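Side-chain contacts in Pli0006 protein (Listeria innocua, PDB 3OP9), which probably binds DNA as a helix-turn-helix transcriptional regulator of the XRE (Cro/C1-like) family: residues E30-Q35 / A40-G45; K53-A58 / L63-L68. All blocks are in the same frame, centred on the assembly; numbering follows the deposited sequence. Where two conformers were deposited one is given.

How the contacts relate
From the N terminus the chain passes through helix 10-21 and enters contact 1, which brings the end of helix 25-32 and the following turn against helix 36-44. Contact 2 opens only after contact 1 has closed; it sets the start of helix 65-69 against helix 51-61. Each closes a short loop, with four residues between its segments. The two are therefore in series, neither nested nor crossed, with centres about 14 Å apart. Helix 51-61 joins them: Lys53 CD lies 3.1 Å from Tyr42 OH and Lys53 CE 3.3 Å from Val34 CG1, while Leu32 CD2 packs 3.7 Å from Arg56 CB. Together they tie four helices of one helix-turn-helix domain.

Contact 1 (E30-Q35 / A40-G45); sequences ELLNVQ and AYYMSG
Leu32 and Val34 meet Tyr42 inside the helix-turn-helix motif, where helix 25-32 ends, the chain turns, and helix 36-44 follows; by analogy with relatives, the latter is probably the recognition helix. Tyr42 can be followed outward. With chi1 at -72°, CG stands beside the backbone N and opposite the carbonyl carbon, and the ring is directed across to 30-35. CB and CG make no close contact with 30-35; the touching starts at CE2, which receives Leu32 CD1 at 3.8 Å. This methyl comes in at the ring edge, near the ring plane, instead of lying over a face. It gets there because Leu32 is extended at its second torsion (chi2 176°), which carries CD1 away from its own helix. At the tip, OH comes to the CG1 methyl of Val34, the two side chains crossing at a slant. The turn is shaped by a Schellman motif: Asn33, with positive phi, is its C-prime residue, Val34 N pairs with Ala29 O, and Asn33 N makes a weak bond to Glu30 O. Leaving the helix in this way points Val34 at the tyrosine. Leu14 of helix 10-21 and Thr47 and Pro49 of the following loop also touch the Tyr42 side chain. No hydrogen bond joins the two segments, and the phenol oxygen ends 4.2 Å from Val34 CG1.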
# COMPACT_ATOMS: atom_id res chain seq x y z
N GLU A 30 -1.74 13.91 27.61
CA GLU A 30 -2.10 12.80 28.49
C GLU A 30 -1.86 11.48 27.76
O GLU A 30 -1.35 10.54 28.34
CB GLU A 30 -3.56 12.92 28.97
CG GLU A 30 -3.72 13.72 30.27
CD GLU A 30 -4.83 14.77 30.23
OE1 GLU A 30 -5.96 14.45 29.79
OE2 GLU A 30 -4.58 15.93 30.65
N LEU A 31 -2.21 11.43 26.47
CA LEU A 31 -2.02 10.23 25.65
C LEU A 31 -0.54 9.83 25.56
O LEU A 31 -0.19 8.65 25.57
CB LEU A 31 -2.54 10.49 24.23
CG LEU A 31 -2.36 9.37 23.20
CD1 LEU A 31 -3.35 8.22 23.44
CD2 LEU A 31 -2.53 9.92 21.80
N LEU A 32 0.33 10.82 25.46
CA LEU A 32 1.75 10.54 25.27
C LEU A 32 2.54 10.60 26.56
O LEU A 32 3.73 10.36 26.55
CB LEU A 32 2.35 11.52 24.29
CG LEU A 32 1.70 11.56 22.91
CD1 LEU A 32 2.36 12.65 22.12
CD2 LEU A 32 1.82 10.21 22.23
N ASN A 33 1.89 10.94 27.66
CA ASN A 33 2.59 11.18 28.92
C ASN A 33 3.74 12.19 28.78
O ASN A 33 4.88 11.92 29.13
CB ASN A 33 3.11 9.86 29.49
CG ASN A 33 1.98 8.89 29.80
OD1 ASN A 33 1.88 7.82 29.20
ND2 ASN A 33 1.10 9.29 30.71
N VAL A 34 3.40 13.37 28.25
CA VAL A 34 4.33 14.49 28.21
C VAL A 34 3.60 15.72 28.75
O VAL A 34 2.39 15.69 28.97
CB VAL A 34 4.80 14.80 26.77
CG1 VAL A 34 5.58 13.61 26.19
CG2 VAL A 34 3.60 15.17 25.87
N GLN A 35 4.33 16.81 28.93
CA GLN A 35 3.74 18.10 29.26
C GLN A 35 2.91 18.63 28.12
O GLN A 35 3.23 18.39 26.96
CB GLN A 35 4.83 19.12 29.51
CG GLN A 35 5.64 18.92 30.75
CD GLN A 35 6.82 19.88 30.74
OE1 GLN A 35 6.84 20.84 29.98
NE2 GLN A 35 7.81 19.59 31.55
N ALA A 40 2.54 21.51 22.47
CA ALA A 40 2.54 22.80 21.79
C ALA A 40 3.75 22.90 20.89
O ALA A 40 3.65 23.36 19.75
CB ALA A 40 2.55 23.97 22.81
N TYR A 41 4.91 22.47 21.38
CA TYR A 41 6.11 22.52 20.55
C TYR A 41 6.09 21.51 19.40
O TYR A 41 6.66 21.78 18.37
CB TYR A 41 7.36 22.31 21.38
CG TYR A 41 7.56 23.37 22.46
CD1 TYR A 41 7.10 24.68 22.29
CD2 TYR A 41 8.19 23.04 23.63
CE1 TYR A 41 7.29 25.65 23.30
CE2 TYR A 41 8.40 24.00 24.65
CZ TYR A 41 7.94 25.28 24.47
OH TYR A 41 8.15 26.19 25.49
N TYR A 42 5.45 20.36 19.58
CA TYR A 42 5.25 19.45 18.44
C TYR A 42 4.50 20.14 17.32
O TYR A 42 4.85 19.98 16.15
CB TYR A 42 4.39 18.24 18.82
CG TYR A 42 5.05 17.22 19.71
CD1 TYR A 42 6.42 17.19 19.89
CD2 TYR A 42 4.27 16.30 20.38
CE1 TYR A 42 7.01 16.22 20.74
CE2 TYR A 42 4.83 15.35 21.21
CZ TYR A 42 6.19 15.31 21.39
OH TYR A 42 6.69 14.33 22.22
N MSE A 43 3.46 20.88 17.70
CA MSE A 43 2.53 21.49 16.75
C MSE A 43 3.18 22.63 15.99
O MSE A 43 2.83 22.90 14.85
CB MSE A 43 1.28 22.03 17.45
CG MSE A 43 0.50 21.01 18.27
SE MSE A 43 -0.84 19.97 17.28
CE MSE A 43 -1.21 18.67 18.69
N SER A 44 4.12 23.32 16.63
CA SER A 44 4.75 24.48 16.04
C SER A 44 6.00 24.05 15.30
O SER A 44 6.64 24.86 14.63
CB SER A 44 5.09 25.50 17.12
OG SER A 44 6.06 24.97 17.98
N GLY A 45 6.34 22.78 15.45
CA GLY A 45 7.52 22.21 14.82
C GLY A 45 8.83 22.52 15.55
O GLY A 45 9.91 22.26 15.03

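Contact 2 (K53-A58 / L63-L68); sequences KLIRLA and LSIDEL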
# COMPACT_ATOMS: atom_id res chain seq x y z
N LYS A 53 6.70 7.80 20.68
CA LYS A 53 5.58 8.75 20.63
C LYS A 53 4.88 8.80 19.26
O LYS A 53 3.66 8.93 19.19
CB LYS A 53 6.06 10.12 21.12
CG LYS A 53 6.34 10.08 22.61
CD LYS A 53 6.89 11.35 23.15
CE LYS A 53 7.17 11.21 24.62
NZ LYS A 53 8.15 10.12 24.88
N LEU A 54 5.63 8.67 18.17
CA LEU A 54 5.01 8.57 16.85
C LEU A 54 4.15 7.34 16.75
O LEU A 54 3.10 7.38 16.12
CB LEU A 54 6.06 8.50 15.74
CG LEU A 54 6.82 9.81 15.51
CD1 LEU A 54 8.05 9.59 14.66
CD2 LEU A 54 5.88 10.81 14.89
N ILE A 55 4.61 6.22 17.32
CA ILE A 55 3.83 4.98 17.28
C ILE A 55 2.54 5.08 18.09
O ILE A 55 1.49 4.60 17.67
CB ILE A 55 4.66 3.76 17.75
CG1 ILE A 55 5.64 3.36 16.64
CG2 ILE A 55 3.75 2.55 18.07
CD1 ILE A 55 6.75 2.48 17.13
N ARG A 56 2.61 5.74 19.25
CA ARG A 56 1.39 5.92 20.03
C ARG A 56 0.41 6.79 19.26
O ARG A 56 -0.79 6.52 19.28
CB ARG A 56 1.65 6.57 21.40
CG ARG A 56 2.39 5.72 22.40
CD ARG A 56 2.43 6.44 23.76
NE ARG A 56 3.03 5.62 24.81
CZ ARG A 56 2.43 4.60 25.40
NH1 ARG A 56 1.20 4.24 25.04
NH2 ARG A 56 3.05 3.92 26.36
N LEU A 57 0.90 7.84 18.58
CA LEU A 57 -0.03 8.70 17.82
C LEU A 57 -0.60 7.96 16.61
O LEU A 57 -1.81 8.05 16.29
CB LEU A 57 0.69 9.97 17.33
CG LEU A 57 1.08 10.95 18.44
CD1 LEU A 57 2.06 11.98 17.95
CD2 LEU A 57 -0.20 11.60 18.98
N ALA A 58 0.24 7.22 15.90
CA ALA A 58 -0.24 6.52 14.70
C ALA A 58 -1.29 5.49 15.10
O ALA A 58 -2.28 5.28 14.39
CB ALA A 58 0.92 5.84 13.98
N LEU A 63 -3.27 5.44 11.72
CA LEU A 63 -2.54 5.96 10.57
C LEU A 63 -1.26 5.16 10.42
O LEU A 63 -0.76 4.61 11.40
CB LEU A 63 -2.14 7.41 10.84
CG LEU A 63 -3.32 8.39 11.04
CD1 LEU A 63 -2.77 9.75 11.44
CD2 LEU A 63 -4.09 8.47 9.76
N SER A 64 -0.69 5.12 9.22
CA SER A 64 0.68 4.62 9.09
C SER A 64 1.57 5.70 9.68
O SER A 64 1.19 6.87 9.75
CB SER A 64 1.04 4.37 7.63
OG SER A 64 1.02 5.61 6.93
N ILE A 65 2.78 5.33 10.10
CA ILE A 65 3.71 6.34 10.57
C ILE A 65 4.04 7.25 9.40
O ILE A 65 4.20 8.44 9.58
CB ILE A 65 4.99 5.70 11.13
CG1 ILE A 65 4.64 4.86 12.36
CG2 ILE A 65 6.02 6.77 11.51
CD1 ILE A 65 5.83 4.09 12.90
N ASP A 66 4.14 6.68 8.20
CA ASP A 66 4.42 7.49 7.00
C ASP A 66 3.37 8.58 6.76
O ASP A 66 3.72 9.71 6.48
CB ASP A 66 4.57 6.58 5.78
CG ASP A 66 5.77 5.62 5.91
OD1 ASP A 66 5.65 4.59 6.59
OD2 ASP A 66 6.87 5.89 5.38
N GLU A 67 2.09 8.22 6.86
CA GLU A 67 1.00 9.19 6.74
C GLU A 67 1.12 10.25 7.85
O GLU A 67 0.97 11.45 7.61
CB GLU A 67 -0.37 8.48 6.87
CG GLU A 67 -0.76 7.65 5.66
CD GLU A 67 -2.00 6.75 5.89
OE1 GLU A 67 -2.31 6.42 7.06
OE2 GLU A 67 -2.63 6.37 4.88
N LEU A 68 1.29 9.80 9.09
CA LEU A 68 1.40 10.74 10.22
C LEU A 68 2.49 11.80 10.05
O LEU A 68 2.27 12.99 10.34
CB LEU A 68 1.66 9.96 11.51
CG LEU A 68 1.83 10.76 12.79
CD1 LEU A 68 0.58 11.63 13.08
CD2 LEU A 68 2.14 9.81 13.97
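Leu68 and Ile65 reach helix 51-61 through different first torsions. In Leu68, chi1 of 178° sets CG opposite the backbone N and sends CD2 into the groove between Leu54, Leu57 and Ala58; in Ile65, chi1 of -64° places CG1 beside the N, with CD1 extended beyond it. Leu68 CD2 lies 3.7 Å from Leu57 CB and 4.0 Å from Leu54 CD2. The same methyl rests 3.4 Å from Leu54 O, a carbonyl that already accepts the helical bond from Ala58 N. Ile65 divides its contacts: CG1 packs 4.2 Å from Ala58 CB, and the CD1 tip meets Ile55 CG1 at 3.8 Å. Ala58 CB lies 3.3 Å from Leu63 O. The turn between the helices is held by one nearly straight hydrogen bond, Leu63 N to Ala58 O at 2.9 Å (169°), in the carbonyl plane on a lone pair. Just beyond it, Ser64 OG accepts from Glu67 N at 2.8 Å, and Glu67 OE1, met from above its carboxylate plane, accepts from Ser64 N. Ile65 also packs on Ile65 of the second subunit, whose Asp66 OD2 accepts from Ile65 N. Phe10 and Leu17 of helix 10-21 extend the apolar layer. A short helix opening with a capping box thus packs against the helix before it, as in the all-helical XRE-type DNA-binding domain.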